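Long-range contact in oligopeptide-binding protein AppA (Bacillus subtilis, PDB 1XOC), which serves as the solute-binding component of an ABC oligopeptide permease, capturing peptides for uptake and supporting sporulation and genetic competence: residues A[443-457]-A[469-483]. Numbering follows the deposited sequence.
Sequences VWYKNAEADKLMKDA and EYEQIYQKIAEDQPY. With ZN (zinc ion), chain K.
With CG turned trans to the main-chain nitrogen in both Tyr445 (chi1 174°) and Asn447, the two side chains reach across to one oxygen of Asp480. Tyr445 OH donates to Asp480 OD2 at 2.6 Å on its anti lone pair, while Asn447 ND2 takes the syn lone pair of the same OD2 at 2.7 Å, almost straight (176°). Pro482 lies over one face of the Tyr445 ring in a CH-pi contact, its CB 4.0 Å from the ring centroid. A leucine in place of Tyr445 would probably leave Asp480 OD2 with Asn447 as its one remaining donor here and remove the aromatic face beneath Pro482. Asn447 is also the N-cap of helix 448-457: its OD1 accepts from Ala450 N at 3.0 Å. One turn before Asp480, Lys476 bends at its last torsion so that NZ meets Glu449 OE1 at 3.0 Å, a salt bridge to a carboxylate that also binds a zinc ion through both oxygens. Farther along, Leu453 sits as a knob among Glu469, Gln472, Ile473 and Lys476, its CB 3.6 Å from Ile473 CG1. The axes of 448-457 and 469-480 pass 9.6 Å apart at 152°, an antiparallel hairpin of consecutive helices, the second leading into strand 483-496 of this family 5 solute-binding protein's mixed sheet.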
loop_
_atom_site.group_PDB
_atom_site.type_symbol
_atom_site.label_atom_id
_atom_site.label_comp_id
_atom_site.label_asym_id
_atom_site.label_seq_id
_atom_site.Cartn_x
_atom_site.Cartn_y
_atom_site.Cartn_z
ATOM N N VAL A 443 4.015 9.275 -10.767
ATOM C CA VAL A 443 5.034 9.358 -11.838
ATOM C C VAL A 443 4.573 10.102 -13.097
ATOM O O VAL A 443 5.310 10.163 -14.098
ATOM C CB VAL A 443 5.579 7.953 -12.234
ATOM C CG1 VAL A 443 6.346 7.308 -11.063
ATOM C CG2 VAL A 443 4.443 7.041 -12.741
ATOM N N TRP A 444 3.358 10.657 -13.065
ATOM C CA TRP A 444 2.858 11.453 -14.181
ATOM C C TRP A 444 2.726 10.676 -15.488
ATOM O O TRP A 444 2.993 11.192 -16.577
ATOM C CB TRP A 444 3.721 12.705 -14.358
ATOM C CG TRP A 444 3.499 13.686 -13.278
ATOM C CD1 TRP A 444 3.745 13.517 -11.935
ATOM C CD2 TRP A 444 2.921 14.968 -13.424
ATOM N NE1 TRP A 444 3.383 14.650 -11.246
ATOM C CE2 TRP A 444 2.861 15.554 -12.136
ATOM C CE3 TRP A 444 2.447 15.697 -14.529
ATOM C CZ2 TRP A 444 2.346 16.833 -11.922
ATOM C CZ3 TRP A 444 1.932 16.975 -14.316
ATOM C CH2 TRP A 444 1.884 17.527 -13.019
ATOM N N TYR A 445 2.249 9.449 -15.366
ATOM C CA TYR A 445 1.987 8.598 -16.509
ATOM C C TYR A 445 0.651 8.921 -17.165
ATOM O O TYR A 445 -0.371 9.022 -16.511
ATOM C CB TYR A 445 1.976 7.138 -16.049
ATOM C CG TYR A 445 1.568 6.171 -17.124
ATOM C CD1 TYR A 445 2.334 6.002 -18.246
ATOM C CD2 TYR A 445 0.410 5.419 -17.003
ATOM C CE1 TYR A 445 1.961 5.094 -19.235
ATOM C CE2 TYR A 445 0.044 4.500 -17.958
ATOM C CZ TYR A 445 0.823 4.338 -19.069
ATOM O OH TYR A 445 0.435 3.433 -20.024
ATOM N N LYS A 446 0.664 9.076 -18.488
ATOM C CA LYS A 446 -0.565 9.249 -19.251
ATOM C C LYS A 446 -0.522 8.532 -20.589
ATOM O O LYS A 446 0.278 8.883 -21.461
ATOM C CB LYS A 446 -0.844 10.723 -19.512
ATOM C CG LYS A 446 -1.983 10.920 -20.513
ATOM C CD LYS A 446 -2.620 12.275 -20.391
ATOM C CE LYS A 446 -3.874 12.352 -21.225
ATOM N NZ LYS A 446 -4.500 13.693 -21.130
ATOM N N ASN A 447 -1.409 7.559 -20.767
ATOM C CA ASN A 447 -1.638 6.961 -22.072
ATOM C C ASN A 447 -3.134 7.079 -22.283
ATOM O O ASN A 447 -3.896 6.423 -21.596
ATOM C CB ASN A 447 -1.147 5.503 -22.099
ATOM C CG ASN A 447 -1.499 4.779 -23.368
ATOM O OD1 ASN A 447 -2.506 5.072 -23.994
ATOM N ND2 ASN A 447 -0.662 3.821 -23.766
ATOM N N ALA A 448 -3.556 7.931 -23.215
ATOM C CA ALA A 448 -4.962 8.200 -23.398
ATOM C C ALA A 448 -5.752 6.938 -23.760
ATOM O O ALA A 448 -6.911 6.806 -23.394
ATOM C CB ALA A 448 -5.155 9.270 -24.468
ATOM N N GLU A 449 -5.133 6.019 -24.494
ATOM C CA GLU A 449 -5.800 4.781 -24.872
ATOM C C GLU A 449 -5.973 3.889 -23.636
ATOM O O GLU A 449 -7.024 3.305 -23.420
ATOM C CB GLU A 449 -5.052 4.089 -26.023
ATOM C CG GLU A 449 -5.028 4.931 -27.315
ATOM C CD GLU A 449 -4.530 4.160 -28.550
ATOM O OE1 GLU A 449 -4.292 2.933 -28.430
ATOM O OE2 GLU A 449 -4.377 4.766 -29.655
ATOM N N ALA A 450 -4.961 3.835 -22.792
ATOM C CA ALA A 450 -5.062 3.097 -21.536
ATOM C C ALA A 450 -6.103 3.724 -20.599
ATOM O O ALA A 450 -6.852 3.003 -19.922
ATOM C CB ALA A 450 -3.710 3.028 -20.844
ATOM N N ASP A 451 -6.147 5.060 -20.559
ATOM C CA ASP A 451 -7.140 5.785 -19.746
ATOM C C ASP A 451 -8.545 5.296 -20.076
ATOM O O ASP A 451 -9.321 4.943 -19.199
ATOM C CB ASP A 451 -7.098 7.290 -20.035
ATOM C CG ASP A 451 -5.995 8.027 -19.287
ATOM O OD1 ASP A 451 -5.353 7.430 -18.397
ATOM O OD2 ASP A 451 -5.813 9.234 -19.591
ATOM N N LYS A 452 -8.856 5.290 -21.365
ATOM C CA LYS A 452 -10.155 4.859 -21.834
ATOM C C LYS A 452 -10.483 3.416 -21.438
ATOM O O LYS A 452 -11.594 3.118 -21.027
ATOM C CB LYS A 452 -10.231 5.004 -23.354
ATOM C CG LYS A 452 -11.604 4.631 -23.900
ATOM C CD LYS A 452 -11.881 5.153 -25.305
ATOM C CE LYS A 452 -13.385 5.381 -25.537
ATOM N NZ LYS A 452 -14.263 4.339 -24.929
ATOM N N LEU A 453 -9.532 2.515 -21.620
ATOM C CA LEU A 453 -9.731 1.110 -21.264
ATOM C C LEU A 453 -10.022 0.908 -19.771
ATOM O O LEU A 453 -10.920 0.153 -19.404
ATOM C CB LEU A 453 -8.509 0.278 -21.664
ATOM C CG LEU A 453 -8.259 0.083 -23.158
ATOM C CD1 LEU A 453 -6.869 -0.450 -23.405
ATOM C CD2 LEU A 453 -9.295 -0.848 -23.760
ATOM N N MET A 454 -9.243 1.577 -18.926
ATOM C CA MET A 454 -9.422 1.535 -17.469
ATOM C C MET A 454 -10.761 2.106 -17.011
ATOM O O MET A 454 -11.422 1.538 -16.142
ATOM C CB MET A 454 -8.266 2.276 -16.786
ATOM C CG MET A 454 -6.945 1.512 -16.855
ATOM S SD MET A 454 -5.566 2.250 -15.936
ATOM C CE MET A 454 -5.010 3.522 -17.060
ATOM N N LYS A 455 -11.151 3.233 -17.593
ATOM C CA LYS A 455 -12.445 3.839 -17.325
ATOM C C LYS A 455 -13.590 2.913 -17.760
ATOM O O LYS A 455 -14.520 2.655 -16.986
ATOM C CB LYS A 455 -12.538 5.184 -18.052
ATOM C CG LYS A 455 -13.785 6.015 -17.756
ATOM C CD LYS A 455 -14.005 7.046 -18.872
ATOM C CE LYS A 455 -15.301 7.820 -18.715
ATOM N NZ LYS A 455 -15.548 8.748 -19.869
ATOM N N ASP A 456 -13.521 2.413 -18.997
ATOM C CA ASP A 456 -14.581 1.550 -19.539
ATOM C C ASP A 456 -14.652 0.212 -18.799
ATOM O O ASP A 456 -15.729 -0.360 -18.653
ATOM C CB ASP A 456 -14.402 1.313 -21.051
ATOM C CG ASP A 456 -14.613 2.588 -21.899
ATOM O OD1 ASP A 456 -15.115 3.632 -21.405
ATOM O OD2 ASP A 456 -14.261 2.536 -23.094
ATOM N N ALA A 457 -13.519 -0.262 -18.281
ATOM C CA ALA A 457 -13.478 -1.538 -17.549
ATOM C C ALA A 457 -14.356 -1.530 -16.304
ATOM O O ALA A 457 -14.861 -2.573 -15.900
ATOM C CB ALA A 457 -12.048 -1.917 -17.185
ATOM N N GLU A 469 -10.704 -8.013 -20.838
ATOM C CA GLU A 469 -10.424 -6.636 -21.239
ATOM C C GLU A 469 -9.180 -6.095 -20.541
ATOM O O GLU A 469 -8.463 -5.254 -21.097
ATOM C CB GLU A 469 -11.628 -5.733 -20.958
ATOM C CG GLU A 469 -12.698 -5.831 -22.054
ATOM C CD GLU A 469 -12.337 -5.040 -23.313
ATOM O OE1 GLU A 469 -11.800 -3.913 -23.163
ATOM O OE2 GLU A 469 -12.608 -5.530 -24.437
ATOM N N TYR A 470 -8.912 -6.576 -19.326
ATOM C CA TYR A 470 -7.701 -6.169 -18.612
ATOM C C TYR A 470 -6.416 -6.674 -19.253
ATOM O O TYR A 470 -5.369 -6.078 -19.050
ATOM C CB TYR A 470 -7.763 -6.498 -17.104
ATOM C CG TYR A 470 -7.834 -5.222 -16.302
ATOM C CD1 TYR A 470 -9.050 -4.661 -15.943
ATOM C CD2 TYR A 470 -6.678 -4.533 -15.975
ATOM C CE1 TYR A 470 -9.115 -3.450 -15.252
ATOM C CE2 TYR A 470 -6.732 -3.332 -15.293
ATOM C CZ TYR A 470 -7.950 -2.788 -14.921
ATOM O OH TYR A 470 -8.016 -1.571 -14.226
ATOM N N GLU A 471 -6.467 -7.735 -20.049
ATOM C CA GLU A 471 -5.267 -8.139 -20.800
ATOM C C GLU A 471 -4.707 -6.972 -21.646
ATOM O O GLU A 471 -3.496 -6.762 -21.713
ATOM C CB GLU A 471 -5.567 -9.335 -21.704
ATOM C CG GLU A 471 -5.821 -10.635 -20.957
ATOM C CD GLU A 471 -6.300 -11.778 -21.863
ATOM O OE1 GLU A 471 -6.396 -11.600 -23.109
ATOM O OE2 GLU A 471 -6.598 -12.872 -21.321
ATOM N N GLN A 472 -5.596 -6.215 -22.281
ATOM C CA GLN A 472 -5.192 -5.057 -23.069
ATOM C C GLN A 472 -4.564 -3.961 -22.229
ATOM O O GLN A 472 -3.656 -3.290 -22.680
ATOM C CB GLN A 472 -6.388 -4.456 -23.798
ATOM C CG GLN A 472 -7.014 -5.357 -24.807
ATOM C CD GLN A 472 -8.143 -4.666 -25.534
ATOM O OE1 GLN A 472 -7.945 -3.609 -26.139
ATOM N NE2 GLN A 472 -9.338 -5.253 -25.480
ATOM N N ILE A 473 -5.078 -3.749 -21.026
ATOM C CA ILE A 473 -4.544 -2.711 -20.134
ATOM C C ILE A 473 -3.132 -3.096 -19.693
ATOM O O ILE A 473 -2.213 -2.284 -19.746
ATOM C CB ILE A 473 -5.471 -2.485 -18.925
ATOM C CG1 ILE A 473 -6.764 -1.821 -19.375
ATOM C CG2 ILE A 473 -4.802 -1.595 -17.886
ATOM C CD1 ILE A 473 -7.928 -1.915 -18.365
ATOM N N TYR A 474 -2.961 -4.340 -19.269
ATOM C CA TYR A 474 -1.635 -4.857 -18.944
ATOM C C TYR A 474 -0.641 -4.712 -20.092
ATOM O O TYR A 474 0.500 -4.323 -19.871
ATOM C CB TYR A 474 -1.745 -6.322 -18.549
ATOM C CG TYR A 474 -2.477 -6.564 -17.258
ATOM C CD1 TYR A 474 -3.285 -7.674 -17.111
ATOM C CD2 TYR A 474 -2.322 -5.713 -16.157
ATOM C CE1 TYR A 474 -3.940 -7.918 -15.932
ATOM C CE2 TYR A 474 -2.980 -5.951 -14.976
ATOM C CZ TYR A 474 -3.764 -7.063 -14.868
ATOM O OH TYR A 474 -4.422 -7.312 -13.717
ATOM N N GLN A 475 -1.058 -5.030 -21.317
ATOM C CA GLN A 475 -0.192 -4.828 -22.476
ATOM C C GLN A 475 0.289 -3.392 -22.593
ATOM O O GLN A 475 1.456 -3.154 -22.849
ATOM C CB GLN A 475 -0.899 -5.216 -23.781
ATOM C CG GLN A 475 -1.004 -6.705 -24.006
ATOM C CD GLN A 475 0.316 -7.377 -24.323
ATOM O OE1 GLN A 475 0.403 -8.603 -24.300
ATOM N NE2 GLN A 475 1.347 -6.588 -24.623
ATOM N N LYS A 476 -0.625 -2.441 -22.461
ATOM C CA LYS A 476 -0.272 -1.032 -22.623
ATOM C C LYS A 476 0.662 -0.560 -21.510
ATOM O O LYS A 476 1.639 0.125 -21.778
ATOM C CB LYS A 476 -1.516 -0.149 -22.697
ATOM C CG LYS A 476 -2.303 -0.356 -23.991
ATOM C CD LYS A 476 -3.217 0.820 -24.318
ATOM C CE LYS A 476 -3.857 0.665 -25.695
ATOM N NZ LYS A 476 -2.883 0.773 -26.829
ATOM N N ILE A 477 0.373 -0.934 -20.272
ATOM C CA ILE A 477 1.249 -0.544 -19.160
ATOM C C ILE A 477 2.631 -1.175 -19.321
ATOM O O ILE A 477 3.659 -0.513 -19.159
ATOM C CB ILE A 477 0.611 -0.893 -17.797
ATOM C CG1 ILE A 477 -0.646 -0.050 -17.617
ATOM C CG2 ILE A 477 1.593 -0.638 -16.632
ATOM C CD1 ILE A 477 -1.562 -0.496 -16.531
ATOM N N ALA A 478 2.665 -2.459 -19.649
ATOM C CA ALA A 478 3.939 -3.135 -19.908
ATOM C C ALA A 478 4.724 -2.468 -21.038
ATOM O O ALA A 478 5.901 -2.171 -20.886
ATOM C CB ALA A 478 3.714 -4.600 -20.203
ATOM N N GLU A 479 4.077 -2.204 -22.163
ATOM C CA GLU A 479 4.758 -1.542 -23.279
ATOM C C GLU A 479 5.328 -0.180 -22.863
ATOM O O GLU A 479 6.439 0.179 -23.240
ATOM C CB GLU A 479 3.810 -1.384 -24.479
ATOM C CG GLU A 479 4.315 -0.436 -25.595
ATOM C CD GLU A 479 5.543 -0.949 -26.366
ATOM O OE1 GLU A 479 5.963 -2.109 -26.141
ATOM O OE2 GLU A 479 6.078 -0.190 -27.220
ATOM N N ASP A 480 4.559 0.582 -22.092
ATOM C CA ASP A 480 4.937 1.955 -21.752
ATOM C C ASP A 480 5.984 2.076 -20.640
ATOM O O ASP A 480 6.660 3.095 -20.536
ATOM C CB ASP A 480 3.676 2.762 -21.386
ATOM C CG ASP A 480 2.747 2.959 -22.573
ATOM O OD1 ASP A 480 3.175 2.737 -23.733
ATOM O OD2 ASP A 480 1.581 3.358 -22.352
ATOM N N GLN A 481 6.144 1.035 -19.827
ATOM C CA GLN A 481 7.124 1.025 -18.755
ATOM C C GLN A 481 7.082 2.317 -17.925
ATOM O O GLN A 481 8.113 2.966 -17.739
ATOM C CB GLN A 481 8.537 0.796 -19.294
ATOM C CG GLN A 481 8.755 -0.595 -19.897
ATOM C CD GLN A 481 8.767 -1.693 -18.850
ATOM O OE1 GLN A 481 9.737 -1.811 -18.090
ATOM N NE2 GLN A 481 7.720 -2.521 -18.826
ATOM N N PRO A 482 5.902 2.665 -17.369
ATOM C CA PRO A 482 5.893 3.819 -16.476
ATOM C C PRO A 482 6.742 3.534 -15.226
ATOM O O PRO A 482 7.286 4.460 -14.600
ATOM C CB PRO A 482 4.422 3.970 -16.130
ATOM C CG PRO A 482 3.835 2.582 -16.319
ATOM C CD PRO A 482 4.575 2.026 -17.477
ATOM N N TYR A 483 6.831 2.250 -14.886
ATOM C CA TYR A 483 7.746 1.725 -13.890
ATOM C C TYR A 483 8.640 0.680 -14.556
ATOM O O TYR A 483 8.252 0.086 -15.566
ATOM C CB TYR A 483 7.013 0.945 -12.788
ATOM C CG TYR A 483 5.940 1.621 -11.953
ATOM C CD1 TYR A 483 5.820 2.993 -11.841
ATOM C CD2 TYR A 483 5.031 0.840 -11.234
ATOM C CE1 TYR A 483 4.849 3.571 -11.021
ATOM C CE2 TYR A 483 4.051 1.413 -10.408
ATOM C CZ TYR A 483 3.965 2.758 -10.298
ATOM O OH TYR A 483 2.980 3.289 -9.489
HETATM ZN ZN ZN K . -4.420 2.527 -30.356
HETATM O O HOH W 1 -10.194 -0.075 -14.467
HETATM O O HOH W 2 -13.174 -0.753 -23.573
HETATM O O HOH W 3 -6.007 2.917 -31.538
#